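Local coordinates for papain-like protease (Human betacoronavirus 2c EMC/2012, PDB 4RNA), which probably cleaves the viral polyprotein as a cysteine protease of the papain-like peptidase clan, at residues A[254-259]-A[302-307]. Sequence-based numbering, arbitrary orientation.
Sequences EKLVTT and TSDWKC
Val257 and Trp305 form one of two hydrogen-bonded pairs of an antiparallel two-strand pairing, strand 252-258 against the start of strand 304-315, in the mixed beta sheet that probably belongs to the palm of the thumb-palm-fingers protease fold. The backbones grip through Lys255 with Cys307 and Val257 with Trp305, each pair bonded twice; Thr259 N adds a further bond to Ser303 O. One face of the sheet carries Leu256, Thr258, Asp304 and Lys306. There the hydroxyl of Thr258, anti to its own N (chi1 179°), lies alongside the Asp304 carboxylate and donates to it, OG1 to OD2 2.7 Å, reaching the oxygen from above the carboxylate plane; the same OG1 also bonds Ser260 OG. Ser303 OG donates to the other oxygen, Asp304 OD1, at 3.0 Å, again well out of plane, so two hydroxyls restrain the carboxylate. Leu256 lays its CD2 methyl against the next strand, 3.9 Å from Lys306 CB. At the edge, the aliphatic parts of Glu254 and Lys306 cross, CG to CG 4.0 Å; their charged ends approach without forming a salt bridge. Lys255, Val257, Trp305 and Cys307 occupy the opposite face, where Val257 touches Phe268 of strand 267-272 and the indole packs on Val270 and Gln272. Lys293 makes a cation-pi contact with Trp305. Cys307 SG, set between the backbone N and the carbonyl carbon (chi1 59°), touches Val257 CG2 at 4.0 Å, while its CB lies over the centre of the Trp305 ring, 3.5 Å above the plane.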
loop_
_atom_site.group_PDB
_atom_site.type_symbol
_atom_site.label_atom_id
_atom_site.label_comp_id
_atom_site.label_asym_id
_atom_site.label_seq_id
_atom_site.Cartn_x
_atom_site.Cartn_y
_atom_site.Cartn_z
ATOM N N GLU A 254 -2.619 -22.014 -15.843
ATOM C CA GLU A 254 -1.984 -23.327 -16.000
ATOM C C GLU A 254 -1.396 -23.453 -17.427
ATOM O O GLU A 254 -2.066 -23.145 -18.398
ATOM C CB GLU A 254 -2.985 -24.420 -15.692
ATOM C CG GLU A 254 -2.331 -25.769 -15.573
ATOM C CD GLU A 254 -3.329 -26.854 -15.868
ATOM O OE1 GLU A 254 -3.771 -27.497 -14.902
ATOM O OE2 GLU A 254 -3.702 -27.022 -17.059
ATOM N N LYS A 255 -0.123 -23.814 -17.543
ATOM C CA LYS A 255 0.532 -23.859 -18.827
ATOM C C LYS A 255 1.476 -25.046 -18.797
ATOM O O LYS A 255 1.890 -25.464 -17.714
ATOM C CB LYS A 255 1.329 -22.580 -19.061
ATOM C CG LYS A 255 0.566 -21.564 -19.878
ATOM C CD LYS A 255 1.180 -20.192 -19.706
ATOM C CE LYS A 255 0.651 -19.201 -20.717
ATOM N NZ LYS A 255 1.314 -19.283 -22.046
ATOM N N LEU A 256 1.822 -25.569 -19.972
ATOM C CA LEU A 256 2.911 -26.534 -20.079
ATOM C C LEU A 256 4.166 -25.760 -20.471
ATOM O O LEU A 256 4.288 -25.220 -21.612
ATOM C CB LEU A 256 2.620 -27.704 -21.071
ATOM C CG LEU A 256 3.479 -28.999 -20.978
ATOM C CD1 LEU A 256 4.824 -28.928 -21.711
ATOM C CD2 LEU A 256 3.674 -29.489 -19.531
ATOM N N VAL A 257 5.083 -25.655 -19.520
ATOM C CA VAL A 257 6.313 -24.921 -19.809
ATOM C C VAL A 257 7.355 -25.946 -20.183
ATOM O O VAL A 257 7.472 -26.972 -19.492
ATOM C CB VAL A 257 6.778 -24.047 -18.609
ATOM C CG1 VAL A 257 8.095 -23.361 -18.974
ATOM C CG2 VAL A 257 5.692 -23.024 -18.195
ATOM N N THR A 258 8.028 -25.734 -21.309
ATOM C CA THR A 258 9.141 -26.654 -21.765
ATOM C C THR A 258 10.371 -25.894 -22.255
ATOM O O THR A 258 10.282 -24.856 -22.975
ATOM C CB THR A 258 8.685 -27.644 -22.952
ATOM O OG1 THR A 258 9.769 -28.497 -23.379
ATOM C CG2 THR A 258 8.247 -26.883 -24.180
ATOM N N THR A 259 11.539 -26.458 -21.959
ATOM C CA THR A 259 12.770 -25.933 -22.539
ATOM C C THR A 259 13.162 -26.560 -23.924
ATOM O O THR A 259 14.126 -26.102 -24.587
ATOM C CB THR A 259 13.966 -26.141 -21.562
ATOM O OG1 THR A 259 14.089 -27.525 -21.237
ATOM C CG2 THR A 259 13.793 -25.338 -20.282
ATOM N N THR A 302 13.830 -29.558 -14.063
ATOM C CA THR A 302 13.030 -30.363 -14.958
ATOM C C THR A 302 13.115 -29.688 -16.304
ATOM O O THR A 302 13.432 -28.510 -16.348
ATOM C CB THR A 302 11.558 -30.451 -14.507
ATOM O OG1 THR A 302 10.860 -31.319 -15.410
ATOM C CG2 THR A 302 10.899 -29.054 -14.522
ATOM N N SER A 303 12.867 -30.419 -17.397
ATOM C CA SER A 303 12.766 -29.768 -18.743
ATOM C C SER A 303 11.318 -29.404 -19.142
ATOM O O SER A 303 11.115 -28.602 -20.065
ATOM C CB SER A 303 13.395 -30.637 -19.802
ATOM O OG SER A 303 12.748 -31.902 -19.741
ATOM N N ASP A 304 10.334 -29.957 -18.428
ATOM C CA ASP A 304 8.892 -29.741 -18.703
ATOM C C ASP A 304 8.139 -29.642 -17.417
ATOM O O ASP A 304 8.297 -30.486 -16.508
ATOM C CB ASP A 304 8.279 -30.899 -19.524
ATOM C CG ASP A 304 8.983 -31.088 -20.863
ATOM O OD1 ASP A 304 10.002 -31.799 -20.884
ATOM O OD2 ASP A 304 8.600 -30.455 -21.876
ATOM N N TRP A 305 7.244 -28.652 -17.371
ATOM C CA TRP A 305 6.509 -28.331 -16.169
ATOM C C TRP A 305 5.166 -27.760 -16.470
ATOM O O TRP A 305 5.050 -26.703 -17.129
ATOM C CB TRP A 305 7.300 -27.352 -15.310
ATOM C CG TRP A 305 6.790 -27.195 -13.900
ATOM C CD1 TRP A 305 6.005 -28.069 -13.162
ATOM C CD2 TRP A 305 7.111 -26.097 -12.978
ATOM N NE1 TRP A 305 5.792 -27.572 -11.893
ATOM C CE2 TRP A 305 6.448 -26.404 -11.719
ATOM C CE3 TRP A 305 7.892 -24.927 -13.069
ATOM C CZ2 TRP A 305 6.542 -25.547 -10.598
ATOM C CZ3 TRP A 305 7.988 -24.079 -11.934
ATOM C CH2 TRP A 305 7.328 -24.381 -10.742
ATOM N N LYS A 306 4.147 -28.463 -15.974
ATOM C CA LYS A 306 2.780 -27.989 -15.998
ATOM C C LYS A 306 2.540 -27.267 -14.685
ATOM O O LYS A 306 2.588 -27.846 -13.610
ATOM C CB LYS A 306 1.747 -29.126 -16.185
ATOM C CG LYS A 306 0.324 -28.580 -16.399
ATOM C CD LYS A 306 -0.644 -29.600 -16.990
ATOM C CE LYS A 306 -1.145 -30.599 -15.958
ATOM N NZ LYS A 306 -2.247 -31.442 -16.507
ATOM N N CYS A 307 2.259 -25.984 -14.790
ATOM C CA CYS A 307 2.208 -25.118 -13.599
ATOM C C CYS A 307 1.438 -23.814 -13.954
ATOM O O CYS A 307 1.284 -23.464 -15.133
ATOM C CB CYS A 307 3.639 -24.771 -13.164
ATOM S SG CYS A 307 4.514 -23.912 -14.514
#